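Local coordinates for arsenite methyltransferase (Chlamydomonas reinhardtii, PDB 5EVJ), which probably methylates trivalent arsenic, transferring methyl groups from S-adenosyl-L-methionine to arsenic triglutathione to give methylated arsenicals, at residues Glu69-Cys74 / Ala92-Asp97; Met116-Leu121 / Phe145-Ile150; Ser198-Asp203 / Ala222-Asn227; Gln279-Ala284 / Ala321-Ser326; Ala284-Gln289 / Gly348-Ser353. The protein carries 15 engineered substitutions. All coordinates share one frame; numbering follows the deposited sequence.

Contacts 1, 2 and 3 lie in the Rossmann-like methyltransferase fold. Contacts 2 and 3 both reach its central sheet, at edge strand 143-147 and at inner strand 193-202. Contact 1 is buried and joins an aromatic ring to a salt bridge. Contact 2 is at the surface and is mostly close van der Waals packing. It touches contact 1 through Gln120 NE2 and Lys70 O. Contact 3 is partly buried and held by backbone hydrogen bonds. Contacts 4 and 5 share Ala284, and their centres are about 9 Å apart. In contact 4, also partly buried, a side-chain amide grips a loop. In contact 5, at the surface, two short strands pair.

Contact 1 (Glu69-Cys74 / Ala92-Asp97); sequences EKFWGC and AGSGRD. Engineered in segment 69-74: Trp72 (natural residue Tyr). Engineered in segment 92-97: Ala92 (natural residue Cys).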
# COMPACT_ATOMS: atom_id res chain seq x y z
N GLU A 69 -13.37 -2.85 16.49
CA GLU A 69 -14.80 -2.90 16.18
C GLU A 69 -15.28 -1.71 15.35
O GLU A 69 -16.24 -1.83 14.58
CB GLU A 69 -15.62 -2.97 17.45
CG GLU A 69 -15.83 -4.39 17.95
CD GLU A 69 -16.53 -4.40 19.30
OE1 GLU A 69 -16.46 -3.38 20.04
OE2 GLU A 69 -17.16 -5.43 19.61
N LYS A 70 -14.62 -0.56 15.49
CA LYS A 70 -15.05 0.65 14.79
C LYS A 70 -14.30 0.92 13.47
O LYS A 70 -14.22 2.05 13.02
CB LYS A 70 -14.98 1.89 15.73
CG LYS A 70 -15.88 1.78 16.97
CD LYS A 70 -16.16 3.11 17.63
CE LYS A 70 -17.03 2.92 18.87
NZ LYS A 70 -17.10 4.16 19.70
N PHE A 71 -13.75 -0.10 12.82
CA PHE A 71 -12.85 0.19 11.72
C PHE A 71 -13.39 0.07 10.28
O PHE A 71 -13.38 1.08 9.55
CB PHE A 71 -11.50 -0.50 11.89
CG PHE A 71 -10.47 -0.03 10.91
CD1 PHE A 71 -10.02 1.29 10.94
CD2 PHE A 71 -9.96 -0.91 9.94
CE1 PHE A 71 -9.08 1.73 10.01
CE2 PHE A 71 -9.02 -0.48 9.02
CZ PHE A 71 -8.57 0.84 9.07
N TRP A 72 -13.81 -1.12 9.88
CA TRP A 72 -14.26 -1.41 8.49
C TRP A 72 -13.19 -1.17 7.37
O TRP A 72 -12.90 -0.03 6.97
CB TRP A 72 -15.61 -0.71 8.18
CG TRP A 72 -16.12 -0.89 6.75
CD1 TRP A 72 -16.73 -2.00 6.22
CD2 TRP A 72 -16.08 0.09 5.68
NE1 TRP A 72 -17.06 -1.78 4.90
CE2 TRP A 72 -16.67 -0.51 4.55
CE3 TRP A 72 -15.59 1.41 5.58
CZ2 TRP A 72 -16.79 0.18 3.32
CZ3 TRP A 72 -15.71 2.08 4.35
CH2 TRP A 72 -16.30 1.46 3.25
N GLY A 73 -12.63 -2.26 6.86
CA GLY A 73 -11.76 -2.19 5.72
C GLY A 73 -11.57 -3.49 4.97
O GLY A 73 -11.79 -4.59 5.50
N CYS A 74 -11.08 -3.35 3.75
CA CYS A 74 -10.91 -4.48 2.82
C CYS A 74 -9.51 -5.06 2.85
O CYS A 74 -8.96 -5.41 1.81
CB CYS A 74 -11.31 -4.11 1.38
SG CYS A 74 -10.56 -2.65 0.59
N ALA A 92 -7.26 6.98 8.63
CA ALA A 92 -6.96 6.04 9.70
C ALA A 92 -8.19 5.59 10.47
O ALA A 92 -8.14 4.57 11.18
CB ALA A 92 -5.94 6.64 10.65
N GLY A 93 -9.30 6.32 10.33
CA GLY A 93 -10.53 5.96 11.07
C GLY A 93 -10.21 5.85 12.59
O GLY A 93 -9.52 6.68 13.18
N SER A 94 -10.68 4.80 13.20
CA SER A 94 -10.52 4.59 14.59
C SER A 94 -9.14 4.04 14.99
O SER A 94 -8.87 3.91 16.19
CB SER A 94 -11.59 3.58 15.01
OG SER A 94 -11.44 2.37 14.30
N GLY A 95 -8.35 3.59 14.00
CA GLY A 95 -6.88 3.46 14.16
C GLY A 95 -6.33 2.03 14.05
O GLY A 95 -5.12 1.83 14.23
N ARG A 96 -7.19 1.06 13.75
CA ARG A 96 -6.77 -0.36 13.64
C ARG A 96 -5.40 -0.42 12.91
O ARG A 96 -4.41 -0.85 13.49
CB ARG A 96 -7.89 -1.18 12.90
CG ARG A 96 -7.97 -2.72 13.08
CD ARG A 96 -7.70 -3.51 11.80
NE ARG A 96 -8.89 -4.05 11.14
CZ ARG A 96 -9.04 -4.22 9.82
NH1 ARG A 96 -8.08 -3.85 8.97
NH2 ARG A 96 -10.17 -4.72 9.34
N ASP A 97 -5.34 0.08 11.67
CA ASP A 97 -4.13 -0.13 10.82
C ASP A 97 -2.95 0.67 11.38
O ASP A 97 -1.81 0.23 11.33
CB ASP A 97 -4.38 0.16 9.29
CG ASP A 97 -5.32 -0.89 8.61
OD1 ASP A 97 -5.53 -2.01 9.16
OD2 ASP A 97 -5.85 -0.61 7.50
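Phe71 packs on the glycine-rich turn after strand 86-90. In Rossmann-like methyltransferases this loop usually borders the S-adenosylmethionine site, and Gly93 and Gly95 are consistent with that role. Arg96 covers one face of the Phe71 ring. Its CB makes a CH-pi contact 3.7 Å from the ring centroid. The Arg96 chain then bends at chi2 and chi3 and brings the guanidinium to the CD2 rim. There Phe71 CD2 lies over the centre of the guanidinium, 3.4 Å from Arg96 CZ. The two planes are 55° apart, so this is not a parallel stack. Arg96 NH1 forms a salt bridge to Asp97 OD1 at 3.2 Å and also bonds Gly75 O. Asp97 OD2 is 3.5 Å from Phe71 CZ and is bonded to Asn169. At the ring edge, Phe71 CE1 is 3.2 Å from the backbone O of Ala92, an engineered residue. Ser94 OG lies near the same plane and bonds Val67 O. With an alanine for Arg96 the ring would probably keep only the CB contact and lose the guanidinium beside CD2, and Asp97 OD1 would lose its positive mate. Asp97 is buried beside the ring, so the ion pair is probably partly shielded from solvent.

Contact 2 (Met116-Leu121 / Phe145-Ile150); sequences MTPAQL and FIQGEI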
# COMPACT_ATOMS: atom_id res chain seq x y z
N MET A 116 -10.85 12.20 8.40
CA MET A 116 -11.74 13.29 8.04
C MET A 116 -12.69 13.59 9.21
O MET A 116 -13.09 14.75 9.41
CB MET A 116 -12.52 12.95 6.76
CG MET A 116 -13.28 14.13 6.15
SD MET A 116 -14.78 13.69 5.22
CE MET A 116 -16.02 13.28 6.47
N THR A 117 -12.99 12.54 9.99
CA THR A 117 -14.02 12.53 11.06
C THR A 117 -13.51 12.59 12.53
O THR A 117 -12.90 11.62 13.00
CB THR A 117 -14.91 11.29 10.85
OG1 THR A 117 -15.26 11.25 9.48
CG2 THR A 117 -16.19 11.33 11.67
N PRO A 118 -13.80 13.71 13.26
CA PRO A 118 -13.42 13.92 14.70
C PRO A 118 -13.83 12.78 15.68
O PRO A 118 -13.07 12.42 16.58
CB PRO A 118 -14.14 15.24 15.04
CG PRO A 118 -15.25 15.36 14.00
CD PRO A 118 -14.62 14.84 12.75
N ALA A 119 -15.02 12.22 15.48
CA ALA A 119 -15.46 11.05 16.21
C ALA A 119 -14.49 9.87 16.09
O ALA A 119 -14.11 9.26 17.10
CB ALA A 119 -16.86 10.64 15.75
N GLN A 120 -14.11 9.55 14.85
CA GLN A 120 -13.14 8.49 14.59
C GLN A 120 -11.73 8.83 15.16
O GLN A 120 -11.10 7.99 15.84
CB GLN A 120 -13.13 8.14 13.09
CG GLN A 120 -14.38 7.40 12.57
CD GLN A 120 -14.44 5.99 13.14
OE1 GLN A 120 -14.95 5.76 14.25
NE2 GLN A 120 -13.89 5.02 12.38
N LEU A 121 -11.26 10.06 14.93
CA LEU A 121 -10.00 10.55 15.52
C LEU A 121 -9.88 10.24 17.02
O LEU A 121 -8.93 9.57 17.48
CB LEU A 121 -9.94 12.05 15.35
CG LEU A 121 -8.62 12.76 15.15
CD1 LEU A 121 -8.25 12.65 13.66
CD2 LEU A 121 -8.73 14.21 15.66
N PHE A 145 -2.22 11.32 15.46
CA PHE A 145 -3.40 11.36 14.64
C PHE A 145 -3.76 12.79 14.37
O PHE A 145 -3.82 13.56 15.28
CB PHE A 145 -4.51 10.67 15.39
CG PHE A 145 -4.25 9.22 15.56
CD1 PHE A 145 -4.40 8.33 14.46
CD2 PHE A 145 -3.80 8.72 16.76
CE1 PHE A 145 -4.12 6.99 14.60
CE2 PHE A 145 -3.53 7.38 16.92
CZ PHE A 145 -3.72 6.50 15.85
N ILE A 146 -3.96 13.16 13.11
CA ILE A 146 -4.40 14.52 12.83
C ILE A 146 -5.65 14.51 11.97
O ILE A 146 -5.92 13.54 11.25
CB ILE A 146 -3.29 15.40 12.21
CG1 ILE A 146 -2.93 14.95 10.81
CG2 ILE A 146 -2.02 15.35 13.06
CD1 ILE A 146 -1.48 15.21 10.52
N GLN A 147 -6.37 15.63 12.02
CA GLN A 147 -7.61 15.79 11.31
C GLN A 147 -7.36 16.41 9.96
O GLN A 147 -6.75 17.47 9.86
CB GLN A 147 -8.56 16.69 12.12
CG GLN A 147 -9.86 17.05 11.42
CD GLN A 147 -11.10 16.71 12.26
OE1 GLN A 147 -12.02 16.06 11.76
NE2 GLN A 147 -11.13 17.15 13.54
N GLY A 148 -7.92 15.81 8.91
CA GLY A 148 -7.57 16.31 7.58
C GLY A 148 -8.29 15.68 6.44
O GLY A 148 -9.05 14.76 6.62
N GLU A 149 -8.06 16.21 5.25
CA GLU A 149 -8.51 15.56 4.07
C GLU A 149 -7.37 14.87 3.34
O GLU A 149 -6.37 15.50 2.95
CB GLU A 149 -9.14 16.54 3.13
CG GLU A 149 -10.50 17.06 3.57
CD GLU A 149 -10.86 18.30 2.76
OE1 GLU A 149 -10.08 19.29 2.78
OE2 GLU A 149 -11.90 18.27 2.07
N ILE A 150 -7.58 13.59 3.07
CA ILE A 150 -6.55 12.83 2.37
C ILE A 150 -6.11 13.45 1.07
O ILE A 150 -4.95 13.25 0.71
CB ILE A 150 -6.81 11.33 2.31
CG1 ILE A 150 -8.09 11.01 1.54
CG2 ILE A 150 -6.82 10.71 3.72
CD1 ILE A 150 -8.30 9.52 1.53
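Met116 and Gly148 are the closest backbone pair of this contact. It belongs to a right-handed beta-alpha-beta crossover of the Rossmann-like fold, from strand 110-115 through helices 118-126 and 128-135 to the parallel edge strand 143-147. Across the backbones, Met116 CA makes a CA-H...O contact to Gly148 O at 3.4 Å, and Met116 CB stands 3.9 Å from the same oxygen. Gly148 is also bonded through its backbone to Asp115 of the neighbouring strand. Two further bonds hold the start of the helix, where Thr117 has the N-cap position. Its O accepts from Leu121 N at 3.0 Å, which closes the first turn, and its N is bonded to Asp115 OD1. The van der Waals contacts involve Gln147 and Leu121. Gln147 CG is anti to the backbone N (chi1 174°), and the chain bends at chi2. This lays its amide end across the Pro118 ring, beside Met116 O. The O and N of that amide are probably exchanged in the model, so its polar contacts are uncertain. Behind the strand, Ile146 turns away from the helix and packs on Thr112 and Val114. Leu121 sends its end down to the strand backbone: CD2 is 4.3 Å from Gln147 CB, and CD1 rests 3.5 Å from Ile146 O.

Contact 3 (Ser198-Asp203 / Ala222-Asn227); sequences SDVYVD and AGALYN
Val202 and Tyr226 form a single backbone bridge, CA to CA 4.6 Å, between chain parts whose directions differ by 52°. Val202 N donates to Leu225 O at 2.8 Å, from above the carbonyl plane rather than on a lone pair. Asn227 N donates to Val202 O at 2.8 Å, nearly in line with the C=O bond. A water extends the pairing by donating to Val200 O and accepting from Leu225 N. Among the side chains, Ala224 CB points at the strand. Ala224 CB lies 3.4 Å from Val200 O and 3.9 Å from Val202 CG2. Strand 193-202 is an inner strand of the methyltransferase sheet, between strands 163-169 and 266-274. The 222-227 loop runs along its end and leads into helix 227-237. Tyr226 is the N-cap of that helix, and Asn227 N is a first-turn amide, which has no helical carbonyl to bond. The strand carbonyl Val202 O takes that place as acceptor. Tyr201 CB is 4.0 Å from Asn227 CB, and the Tyr201 ring goes on to meet Tyr271 edge-to-face. Tyr226 starts away from the strand, but its CG is anti to the backbone N (chi1 174°), and this swings the ring back. Val202 O then lies at the ring edge, and Tyr226 CE1 is 3.2 Å from Asp203 O. The Tyr226 OH bonds Asn228.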
# COMPACT_ATOMS: atom_id res chain seq x y z
N SER A 198 -4.66 -1.10 -0.05
CA SER A 198 -5.64 -2.00 -0.60
C SER A 198 -6.89 -1.22 -0.90
O SER A 198 -7.21 -0.23 -0.23
CB SER A 198 -5.93 -3.17 0.37
OG SER A 198 -6.38 -2.65 1.62
N ASP A 199 -7.57 -1.63 -1.96
CA ASP A 199 -8.80 -0.96 -2.31
C ASP A 199 -9.57 -1.87 -3.24
O ASP A 199 -9.11 -2.99 -3.60
CB ASP A 199 -8.53 0.43 -2.92
CG ASP A 199 -9.66 1.46 -2.61
OD1 ASP A 199 -10.81 1.03 -2.46
OD2 ASP A 199 -9.43 2.70 -2.52
N VAL A 200 -10.74 -1.44 -3.63
CA VAL A 200 -11.56 -2.28 -4.50
C VAL A 200 -11.51 -1.79 -5.94
O VAL A 200 -11.62 -0.61 -6.21
CB VAL A 200 -12.99 -2.35 -3.97
CG1 VAL A 200 -13.86 -3.08 -4.99
CG2 VAL A 200 -13.01 -3.09 -2.65
N TYR A 201 -11.31 -2.70 -6.87
CA TYR A 201 -11.27 -2.36 -8.31
C TYR A 201 -12.22 -3.25 -9.10
O TYR A 201 -12.71 -4.29 -8.56
CB TYR A 201 -9.83 -2.54 -8.85
CG TYR A 201 -8.88 -1.65 -8.09
CD1 TYR A 201 -8.27 -2.10 -6.91
CD2 TYR A 201 -8.62 -0.33 -8.51
CE1 TYR A 201 -7.45 -1.28 -6.16
CE2 TYR A 201 -7.79 0.52 -7.74
CZ TYR A 201 -7.22 0.00 -6.57
OH TYR A 201 -6.37 0.76 -5.81
N VAL A 202 -12.40 -2.91 -10.39
CA VAL A 202 -13.20 -3.71 -11.32
C VAL A 202 -12.39 -4.18 -12.54
O VAL A 202 -11.41 -3.54 -12.91
CB VAL A 202 -14.39 -2.88 -11.86
CG1 VAL A 202 -15.48 -3.77 -12.49
CG2 VAL A 202 -14.96 -2.03 -10.73
N ASP A 203 -12.83 -5.26 -13.19
CA ASP A 203 -12.11 -5.74 -14.34
C ASP A 203 -12.55 -5.00 -15.59
O ASP A 203 -11.97 -5.21 -16.63
CB ASP A 203 -12.24 -7.26 -14.52
CG ASP A 203 -13.66 -7.67 -15.03
OD1 ASP A 203 -14.63 -6.92 -14.85
OD2 ASP A 203 -13.79 -8.75 -15.60
N ALA A 222 -19.49 1.38 -6.14
CA ALA A 222 -19.64 2.51 -7.05
C ALA A 222 -18.37 3.36 -6.91
O ALA A 222 -17.84 3.52 -5.79
CB ALA A 222 -20.88 3.32 -6.68
N GLY A 223 -17.85 3.87 -8.02
CA GLY A 223 -16.57 4.61 -7.94
C GLY A 223 -15.29 3.77 -7.78
O GLY A 223 -14.21 4.33 -7.76
N ALA A 224 -15.42 2.44 -7.64
CA ALA A 224 -14.32 1.52 -7.88
C ALA A 224 -14.00 1.63 -9.37
O ALA A 224 -14.92 1.54 -10.20
CB ALA A 224 -14.72 0.10 -7.51
N LEU A 225 -12.74 1.88 -9.70
CA LEU A 225 -12.25 2.00 -11.07
C LEU A 225 -11.89 0.64 -11.72
O LEU A 225 -11.52 -0.34 -11.04
CB LEU A 225 -10.96 2.86 -11.08
CG LEU A 225 -10.98 4.40 -10.92
CD1 LEU A 225 -9.66 5.04 -11.31
CD2 LEU A 225 -12.05 5.10 -11.75
N TYR A 226 -12.06 0.62 -13.04
CA TYR A 226 -11.41 -0.33 -13.89
C TYR A 226 -9.92 -0.38 -13.46
O TYR A 226 -9.20 0.64 -13.49
CB TYR A 226 -11.61 0.11 -15.34
CG TYR A 226 -10.85 -0.73 -16.35
CD1 TYR A 226 -10.55 -2.14 -16.12
CD2 TYR A 226 -10.39 -0.15 -17.54
CE1 TYR A 226 -9.84 -2.90 -17.07
CE2 TYR A 226 -9.67 -0.89 -18.48
CZ TYR A 226 -9.40 -2.23 -18.28
OH TYR A 226 -8.70 -2.85 -19.33
N ASN A 227 -9.42 -1.54 -13.07
CA ASN A 227 -8.05 -1.55 -12.61
C ASN A 227 -7.05 -0.88 -13.55
O ASN A 227 -6.09 -0.26 -13.08
CB ASN A 227 -7.57 -2.95 -12.16
CG ASN A 227 -7.23 -3.85 -13.30
OD1 ASN A 227 -6.20 -4.51 -13.28
ND2 ASN A 227 -8.06 -3.89 -14.29
O HOH W 1 -10.79 1.84 -7.69

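Contact 4 (Gln279-Ala284 / Ala321-Ser326); sequences QIEDLA and AGNTAS. Engineered in segment 279-284: Ala284 (natural residue Cys). Engineered in segment 321-326: Ala321 (natural residue Cys).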
# COMPACT_ATOMS: atom_id res chain seq x y z
N GLN A 279 14.14 6.23 -11.99
CA GLN A 279 14.49 4.83 -12.21
C GLN A 279 13.36 3.95 -12.73
O GLN A 279 13.65 2.91 -13.31
CB GLN A 279 14.98 4.18 -10.88
CG GLN A 279 16.24 4.83 -10.28
CD GLN A 279 17.50 4.48 -11.10
OE1 GLN A 279 17.82 5.20 -12.00
NE2 GLN A 279 18.13 3.32 -10.85
N ILE A 280 12.09 4.32 -12.47
CA ILE A 280 11.01 3.38 -12.66
C ILE A 280 10.44 3.62 -14.08
O ILE A 280 10.08 4.75 -14.41
CB ILE A 280 9.88 3.48 -11.58
CG1 ILE A 280 10.39 3.29 -10.12
CG2 ILE A 280 8.81 2.44 -11.84
CD1 ILE A 280 11.32 2.09 -9.95
N GLU A 281 10.45 2.58 -14.93
CA GLU A 281 10.16 2.77 -16.39
C GLU A 281 8.87 2.10 -16.68
O GLU A 281 8.37 1.36 -15.85
CB GLU A 281 11.28 2.20 -17.27
CG GLU A 281 12.57 2.98 -17.09
CD GLU A 281 13.72 2.41 -17.89
OE1 GLU A 281 14.46 1.56 -17.35
OE2 GLU A 281 13.99 2.87 -19.03
N ASP A 282 8.27 2.38 -17.82
CA ASP A 282 6.98 1.74 -18.11
C ASP A 282 7.12 0.47 -18.88
O ASP A 282 6.16 0.00 -19.40
CB ASP A 282 6.01 2.67 -18.88
CG ASP A 282 6.59 3.22 -20.21
OD1 ASP A 282 7.64 2.74 -20.73
OD2 ASP A 282 5.95 4.16 -20.81
N LEU A 283 8.31 -0.10 -18.96
CA LEU A 283 8.38 -1.52 -19.38
C LEU A 283 9.42 -2.16 -18.50
O LEU A 283 10.28 -1.46 -17.94
CB LEU A 283 8.83 -1.65 -20.86
CG LEU A 283 7.81 -1.19 -21.96
CD1 LEU A 283 8.51 -1.22 -23.33
CD2 LEU A 283 6.51 -2.00 -22.04
N ALA A 284 9.39 -3.49 -18.43
CA ALA A 284 10.47 -4.25 -17.88
C ALA A 284 11.65 -4.13 -18.84
O ALA A 284 11.56 -4.60 -19.98
CB ALA A 284 10.01 -5.74 -17.75
N ALA A 321 14.43 -7.37 -14.03
CA ALA A 321 14.43 -6.09 -14.78
C ALA A 321 14.90 -4.90 -13.89
O ALA A 321 14.94 -5.03 -12.66
CB ALA A 321 13.09 -5.84 -15.39
N GLY A 322 15.27 -3.76 -14.50
CA GLY A 322 15.58 -2.47 -13.80
C GLY A 322 14.59 -2.14 -12.69
O GLY A 322 14.99 -1.80 -11.53
N ASN A 323 13.32 -2.33 -12.98
CA ASN A 323 12.29 -1.87 -12.07
C ASN A 323 12.35 -2.64 -10.81
O ASN A 323 12.42 -2.08 -9.70
CB ASN A 323 10.86 -1.95 -12.66
CG ASN A 323 10.55 -0.79 -13.63
OD1 ASN A 323 11.39 0.12 -13.85
ND2 ASN A 323 9.34 -0.82 -14.21
N THR A 324 12.26 -3.95 -10.97
CA THR A 324 12.29 -4.86 -9.87
C THR A 324 13.62 -4.68 -9.11
O THR A 324 13.59 -4.68 -7.89
CB THR A 324 12.21 -6.31 -10.42
OG1 THR A 324 10.88 -6.52 -10.94
CG2 THR A 324 12.48 -7.28 -9.25
N ALA A 325 14.75 -4.53 -9.82
CA ALA A 325 16.03 -4.32 -9.10
C ALA A 325 15.95 -3.04 -8.22
O ALA A 325 16.51 -2.97 -7.13
CB ALA A 325 17.24 -4.26 -10.05
N SER A 326 15.27 -2.02 -8.71
CA SER A 326 15.10 -0.76 -7.99
C SER A 326 14.19 -1.00 -6.79
O SER A 326 14.45 -0.46 -5.69
CB SER A 326 14.46 0.35 -8.92
OG SER A 326 15.42 0.82 -9.86
O HOH W 2 13.84 0.11 -15.37
O HOH W 3 12.26 -2.10 -15.86
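The Asn323 amide has the Glu281 backbone at its edge, Ile280 CG2 over one face and a water over the other. It fastens the loop after strand 266-274 to the first turn of helix 322-329, whose N-cap is Ala321. Ile280 CG2 is 4.0 Å from Asn323 OD1. The water donates to Leu283 O and accepts a weak bond from Asn323 N. At the edge, Asn323 ND2 donates to Glu281 O at 2.9 Å, with that oxygen in the amide plane. Asn323 OD1 accepts from Glu281 N at 2.8 Å. Two bonds fix the rotation of the amide, and Asp241 OD2 takes a further bond from ND2. If a leucine stood in place of Asn323, Glu281 N and O would probably both be left without their mates, and the loop would be freer to move. Apolar contacts flank the grip. Ala284 CB is 3.9 Å from Ala321 CB; both residues are engineered replacements of cysteine. Ile280 CD1 meets Ser326 CB at 3.7 Å. Gln279 NE2 and Ser326 OG both bond Glu330 OE1, and Ser326 OG lies 3.5 Å from Gln279 CB.

Contact 5 (Ala284-Gln289 / Gly348-Ser353); sequences AEDYGQ and GQFDAS. Engineered in segment 284-289: Ala284 (natural residue Cys). Engineered in segment 348-353: Ala352 (natural residue Cys).
Asp286 and Phe350 both hold CG anti to the backbone N (chi1 -169° and 170°), and this brings the carboxylate to the edge of the ring. Asp286 CG is 4.1 Å from Phe350 CD1. The two flat groups stand 82° apart, and the side chains cross at about a right angle. Nearer the backbone, Asp286 CB is 3.9 Å from Phe350 CB. Each carboxylate oxygen has its own partner. Asp286 OD1 accepts from Gly288 N at 2.8 Å, which makes an Asx turn and should hold the carboxylate in place. Asp286 OD2 accepts from a water that in turn accepts from Asp351 N. The backbones form a short, weakly bonded antiparallel pair of strands, 285-286 and 348-349, apart from the large methyltransferase sheet and at the surface. Phe350 N donates to Ala284 O at 3.0 Å from well above the carbonyl plane, and the hydrogen bond is nearly straight. Asp286 N donates to Gly348 O at 2.7 Å. Between these bonds Glu285 and Gln349 are a non-hydrogen-bonded pair whose side chains diverge. Gly348 has backbone angles that call for glycine. Glu285 bends at chi2, and its OE1 returns to within 3.9 Å of Gln349 CA. Glu285 O accepts from Gly322 N at the start of helix 322-329. Phe350 also touches Ala321, and Gln349 CG lies 3.5 Å from Ala284 O.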
# COMPACT_ATOMS: atom_id res chain seq x y z
N ALA A 284 9.39 -3.49 -18.43
CA ALA A 284 10.47 -4.25 -17.88
C ALA A 284 11.65 -4.13 -18.84
O ALA A 284 11.56 -4.60 -19.98
CB ALA A 284 10.01 -5.74 -17.75
N GLU A 285 12.75 -3.48 -18.41
CA GLU A 285 13.90 -3.19 -19.26
C GLU A 285 15.06 -3.98 -18.71
O GLU A 285 15.22 -4.12 -17.48
CB GLU A 285 14.30 -1.69 -19.18
CG GLU A 285 13.26 -0.72 -19.75
CD GLU A 285 13.05 -0.87 -21.28
OE1 GLU A 285 13.78 -1.70 -21.93
OE2 GLU A 285 12.18 -0.16 -21.85
N ASP A 286 15.92 -4.43 -19.61
CA ASP A 286 16.92 -5.43 -19.21
C ASP A 286 18.28 -4.79 -19.00
O ASP A 286 18.92 -4.46 -19.96
CB ASP A 286 17.04 -6.47 -20.34
CG ASP A 286 17.89 -7.75 -19.91
OD1 ASP A 286 18.61 -7.71 -18.84
OD2 ASP A 286 17.75 -8.80 -20.64
N TYR A 287 18.75 -4.67 -17.78
CA TYR A 287 20.12 -4.20 -17.57
C TYR A 287 21.05 -5.34 -17.08
O TYR A 287 22.17 -5.07 -16.62
CB TYR A 287 20.12 -3.01 -16.58
CG TYR A 287 19.26 -1.88 -17.03
CD1 TYR A 287 19.71 -0.99 -17.98
CD2 TYR A 287 17.97 -1.72 -16.52
CE1 TYR A 287 18.89 0.05 -18.42
CE2 TYR A 287 17.17 -0.69 -16.93
CZ TYR A 287 17.64 0.18 -17.91
OH TYR A 287 16.85 1.22 -18.34
N GLY A 288 20.61 -6.59 -17.22
CA GLY A 288 21.41 -7.73 -16.78
C GLY A 288 21.68 -7.83 -15.27
O GLY A 288 22.72 -8.42 -14.85
N GLN A 289 20.77 -7.27 -14.45
CA GLN A 289 20.96 -7.33 -13.04
C GLN A 289 20.47 -8.65 -12.44
O GLN A 289 19.56 -9.32 -13.00
CB GLN A 289 20.30 -6.14 -12.35
CG GLN A 289 20.87 -4.78 -12.73
CD GLN A 289 19.79 -3.69 -12.55
OE1 GLN A 289 18.72 -3.74 -13.15
NE2 GLN A 289 20.04 -2.80 -11.63
N GLY A 348 18.06 -4.42 -23.70
CA GLY A 348 16.86 -4.64 -24.47
C GLY A 348 15.72 -4.82 -23.54
O GLY A 348 15.82 -4.56 -22.35
N GLN A 349 14.58 -5.18 -24.09
CA GLN A 349 13.48 -5.38 -23.25
C GLN A 349 13.60 -6.74 -22.50
O GLN A 349 13.99 -7.74 -23.09
CB GLN A 349 12.24 -5.35 -24.11
CG GLN A 349 10.95 -5.43 -23.29
CD GLN A 349 9.77 -5.41 -24.20
OE1 GLN A 349 9.88 -5.03 -25.43
NE2 GLN A 349 8.63 -5.80 -23.67
N PHE A 350 13.22 -6.78 -21.22
CA PHE A 350 13.52 -7.94 -20.41
C PHE A 350 12.47 -8.98 -20.66
O PHE A 350 11.29 -8.64 -20.68
CB PHE A 350 13.58 -7.49 -18.95
CG PHE A 350 13.64 -8.62 -17.98
CD1 PHE A 350 14.83 -9.15 -17.62
CD2 PHE A 350 12.49 -9.13 -17.42
CE1 PHE A 350 14.90 -10.16 -16.69
CE2 PHE A 350 12.55 -10.14 -16.49
CZ PHE A 350 13.77 -10.64 -16.11
N ASP A 351 12.84 -10.24 -20.91
CA ASP A 351 11.82 -11.30 -21.17
C ASP A 351 10.95 -11.11 -22.42
O ASP A 351 9.71 -11.26 -22.39
CB ASP A 351 10.85 -11.42 -20.00
CG ASP A 351 11.15 -12.58 -19.14
OD1 ASP A 351 12.27 -13.12 -19.28
OD2 ASP A 351 10.28 -12.95 -18.34
N ALA A 352 11.60 -10.79 -23.52
CA ALA A 352 10.93 -10.50 -24.76
C ALA A 352 12.06 -10.27 -25.75
O ALA A 352 13.12 -9.70 -25.39
CB ALA A 352 10.03 -9.27 -24.63
N SER A 353 11.85 -10.76 -26.97
CA SER A 353 12.76 -10.53 -28.10
C SER A 353 12.69 -9.06 -28.58
O SER A 353 11.80 -8.29 -28.15
CB SER A 353 12.41 -11.51 -29.24
OG SER A 353 11.09 -11.29 -29.72
O HOH W 4 15.55 -10.50 -20.96